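Local structure of protein Rv1364c/MT1410 (3KE6) at residues L67-V72 with I183-D188. The protein probably acts as a manganese-dependent PP2C-type serine phosphatase joined to an anti-sigma-factor kinase domain, and so may regulate a sigma factor. Residues are numbered along the deposited sequence; the frame is centred on the assembly and turned at random.
Sequences LVVGDV and ILFYTD. With MN (manganese (II) ion), chain F; MN (manganese (II) ion), chain E.
The two-manganese centre of the PP2C-like (SpoIIE-type) phosphatase domain sits where two facing sheets of a beta sandwich run out together, and D71 and D188 meet there. D71 OD2 binds the manganese ion of chain F at 1.9 Å and D188 OD1 binds the same ion at 2.2 Å. D71 OD2 and D188 OD1 lie 2.9 Å apart without a hydrogen bond, as two ligands of one cation. The carboxylates stand nearly perpendicular, their planes 85° apart. D71 bridges both metals, its CG set opposite the backbone N (chi1 -165°): its OD1 takes the manganese ion of chain E, which V72 O also binds, and water 2 bridges the pair. D188 OD2 does not bind the metal but accepts a hydrogen bond from water 1, a ligand of the chain F ion. D247 completes that ion's protein ligands.

Behind the metals the contact is apolar. The axes of strands 67-71 and 183-186 come within 7.0 Å, their directions 28° apart and so roughly parallel, with no hydrogen bond between them, as expected of packed sheets rather than paired neighbours. V69 is central: its CG1 meets the T187 methyl CG2 at 3.6 Å, while CG2 rests against F185 CB. The phenyl ring of F185 takes L67 CB over one face, 4.2 Å above its plane and toward the rim, and the backbone N of V69 at its edge. T187 turns OG1 to D54, its CG2 lying 3.8 Å from G70 O.

Strand 64-71 is hydrogen-bonded between strands 54-60 and 121-128, with helix 77-95 on its outer side against V68; strand 182-186 belongs to the other sheet, beside strand 249-256, whose L252 touches L67 and V69.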
ATOM      1  N   LEU A  67      -2.338   6.446   5.385  1.00 50.08           N
ATOM      2  CA  LEU A  67      -0.884   6.383   5.284  1.00 49.99           C
ATOM      3  C   LEU A  67      -0.246   6.853   6.583  1.00 50.17           C
ATOM      4  O   LEU A  67      -0.735   7.783   7.223  1.00 49.18           O
ATOM      5  CB  LEU A  67      -0.399   7.274   4.141  1.00 49.33           C
ATOM      6  CG  LEU A  67      -0.849   6.836   2.753  1.00 49.14           C
ATOM      7  CD1 LEU A  67      -0.273   7.754   1.696  1.00 42.75           C
ATOM      8  CD2 LEU A  67      -0.486   5.338   2.487  1.00 44.37           C
ATOM      9  N   VAL A  68       0.858   6.220   6.965  1.00 50.74           N
ATOM     10  CA  VAL A  68       1.518   6.551   8.225  1.00 51.34           C
ATOM     11  C   VAL A  68       3.004   6.529   8.039  1.00 51.76           C
ATOM     12  O   VAL A  68       3.540   5.576   7.503  1.00 51.17           O
ATOM     13  CB  VAL A  68       1.179   5.511   9.355  1.00 52.07           C
ATOM     14  CG1 VAL A  68       2.017   5.776  10.633  1.00 49.60           C
ATOM     15  CG2 VAL A  68      -0.325   5.509   9.662  1.00 52.00           C
ATOM     16  N   VAL A  69       3.663   7.576   8.509  1.00 52.80           N
ATOM     17  CA  VAL A  69       5.107   7.557   8.702  1.00 54.15           C
ATOM     18  C   VAL A  69       5.384   8.098  10.107  1.00 54.70           C
ATOM     19  O   VAL A  69       4.748   9.049  10.537  1.00 54.71           O
ATOM     20  CB  VAL A  69       5.838   8.378   7.606  1.00 54.21           C
ATOM     21  CG1 VAL A  69       7.151   8.868   8.100  1.00 54.03           C
ATOM     22  CG2 VAL A  69       6.039   7.530   6.348  1.00 52.57           C
ATOM     23  N   GLY A  70       6.308   7.466  10.827  1.00 55.73           N
ATOM     24  CA  GLY A  70       6.659   7.890  12.180  1.00 56.10           C
ATOM     25  C   GLY A  70       8.131   7.756  12.512  1.00 56.52           C
ATOM     26  O   GLY A  70       8.815   6.931  11.921  1.00 56.32           O
ATOM     27  N   ASP A  71       8.604   8.568  13.470  1.00 57.35           N
ATOM     28  CA  ASP A  71      10.022   8.610  13.887  1.00 58.00           C
ATOM     29  C   ASP A  71      10.119   8.679  15.427  1.00 58.45           C
ATOM     30  O   ASP A  71       9.639   9.627  16.050  1.00 58.27           O
ATOM     31  CB  ASP A  71      10.782   9.797  13.231  1.00 57.05           C
ATOM     32  CG  ASP A  71      12.303   9.657  13.338  1.00 57.06           C
ATOM     33  OD1 ASP A  71      12.741   8.694  13.993  1.00 58.83           O
ATOM     34  OD2 ASP A  71      13.088  10.490  12.789  1.00 62.31           O
ATOM     35  N   VAL A  72      10.743   7.665  16.020  1.00 59.30           N
ATOM     36  CA  VAL A  72      10.963   7.590  17.461  1.00 60.40           C
ATOM     37  C   VAL A  72      12.399   8.042  17.754  1.00 61.81           C
ATOM     38  O   VAL A  72      13.310   7.695  17.013  1.00 64.15           O
ATOM     39  CB  VAL A  72      10.735   6.132  17.965  1.00 60.00           C
ATOM     40  CG1 VAL A  72      11.220   5.955  19.370  1.00 59.14           C
ATOM     41  CG2 VAL A  72       9.275   5.765  17.872  1.00 58.75           C
ATOM     42  N   ILE A 183       1.728  12.117  -3.452  1.00 51.58           N
ATOM     43  CA  ILE A 183       2.128  12.700  -2.183  1.00 51.91           C
ATOM     44  C   ILE A 183       3.167  11.819  -1.479  1.00 51.11           C
ATOM     45  O   ILE A 183       3.051  10.606  -1.476  1.00 49.73           O
ATOM     46  CB  ILE A 183       0.912  12.891  -1.271  1.00 52.12           C
ATOM     47  CG1 ILE A 183       1.307  13.656  -0.010  1.00 54.11           C
ATOM     48  CG2 ILE A 183       0.320  11.563  -0.880  1.00 52.19           C
ATOM     49  CD1 ILE A 183       0.132  13.945   0.898  1.00 53.98           C
ATOM     50  N   LEU A 184       4.178  12.449  -0.885  1.00 51.12           N
ATOM     51  CA  LEU A 184       5.334  11.736  -0.334  1.00 51.39           C
ATOM     52  C   LEU A 184       5.529  11.974   1.171  1.00 51.56           C
ATOM     53  O   LEU A 184       5.976  13.023   1.602  1.00 51.80           O
ATOM     54  CB  LEU A 184       6.604  12.129  -1.102  1.00 51.00           C
ATOM     55  CG  LEU A 184       6.789  11.582  -2.531  1.00 52.74           C
ATOM     56  CD1 LEU A 184       5.692  12.029  -3.510  1.00 51.99           C
ATOM     57  CD2 LEU A 184       8.144  11.977  -3.093  1.00 51.22           C
ATOM     58  N   PHE A 185       5.178  10.978   1.961  1.00 51.93           N
ATOM     59  CA  PHE A 185       5.495  10.943   3.381  1.00 51.77           C
ATOM     60  C   PHE A 185       6.951  10.492   3.524  1.00 51.28           C
ATOM     61  O   PHE A 185       7.376   9.543   2.853  1.00 51.16           O
ATOM     62  CB  PHE A 185       4.573   9.933   4.103  1.00 53.12           C
ATOM     63  CG  PHE A 185       3.172  10.449   4.384  1.00 54.76           C
ATOM     64  CD1 PHE A 185       2.583  10.251   5.627  1.00 57.92           C
ATOM     65  CD2 PHE A 185       2.445  11.131   3.418  1.00 59.71           C
ATOM     66  CE1 PHE A 185       1.300  10.730   5.898  1.00 58.64           C
ATOM     67  CE2 PHE A 185       1.175  11.620   3.691  1.00 59.53           C
ATOM     68  CZ  PHE A 185       0.602  11.420   4.934  1.00 58.80           C
ATOM     69  N   TYR A 186       7.699  11.129   4.416  1.00 50.72           N
ATOM     70  CA  TYR A 186       9.121  10.802   4.623  1.00 50.77           C
ATOM     71  C   TYR A 186       9.539  11.118   6.068  1.00 50.52           C
ATOM     72  O   TYR A 186       8.848  11.858   6.769  1.00 50.53           O
ATOM     73  CB  TYR A 186       9.996  11.627   3.664  1.00 50.57           C
ATOM     74  CG  TYR A 186       9.777  13.075   3.910  1.00 49.07           C
ATOM     75  CD1 TYR A 186      10.587  13.783   4.774  1.00 48.00           C
ATOM     76  CD2 TYR A 186       8.686  13.714   3.365  1.00 51.06           C
ATOM     77  CE1 TYR A 186      10.342  15.122   5.041  1.00 50.51           C
ATOM     78  CE2 TYR A 186       8.434  15.046   3.612  1.00 51.28           C
ATOM     79  CZ  TYR A 186       9.263  15.744   4.456  1.00 50.11           C
ATOM     80  OH  TYR A 186       9.002  17.056   4.714  1.00 51.06           O
ATOM     81  N   THR A 187      10.683  10.589   6.490  1.00 50.28           N
ATOM     82  CA  THR A 187      11.240  10.929   7.787  1.00 50.39           C
ATOM     83  C   THR A 187      12.382  11.908   7.597  1.00 50.97           C
ATOM     84  O   THR A 187      12.894  12.062   6.485  1.00 51.65           O
ATOM     85  CB  THR A 187      11.732   9.694   8.575  1.00 50.15           C
ATOM     86  OG1 THR A 187      12.499   8.836   7.721  1.00 49.63           O
ATOM     87  CG2 THR A 187      10.551   8.943   9.158  1.00 48.06           C
ATOM     88  N   ASP A 188      12.782  12.550   8.696  1.00 50.96           N
ATOM     89  CA  ASP A 188      13.795  13.597   8.681  1.00 50.88           C
ATOM     90  C   ASP A 188      15.155  13.107   8.189  1.00 50.84           C
ATOM     91  O   ASP A 188      16.013  13.908   7.790  1.00 50.58           O
ATOM     92  CB  ASP A 188      13.911  14.285  10.067  1.00 51.05           C
ATOM     93  CG  ASP A 188      14.322  13.331  11.204  1.00 53.14           C
ATOM     94  OD1 ASP A 188      14.666  12.151  10.961  1.00 61.25           O
ATOM     95  OD2 ASP A 188      14.289  13.774  12.372  1.00 55.56           O
TER
HETATM   96 MN    MN F   2      15.001  10.828  12.708  1.00 73.68          MN
HETATM   97 MN    MN E 541      14.397   8.761  15.442  1.00 69.29          MN
HETATM   98  O   HOH W   1      15.684  12.496  13.980  1.00 73.09           O
HETATM   99  O   HOH W   2      16.003   9.406  14.078  1.00 70.76           O
HETATM  100  O   HOH W   3      15.570  10.276  16.553  1.00 70.39           O
HETATM  101  O   HOH W   4      15.558   7.034  16.161  1.00 67.59           O
HETATM  102  O   HOH W   5      14.820   9.222  11.192  1.00 72.84           O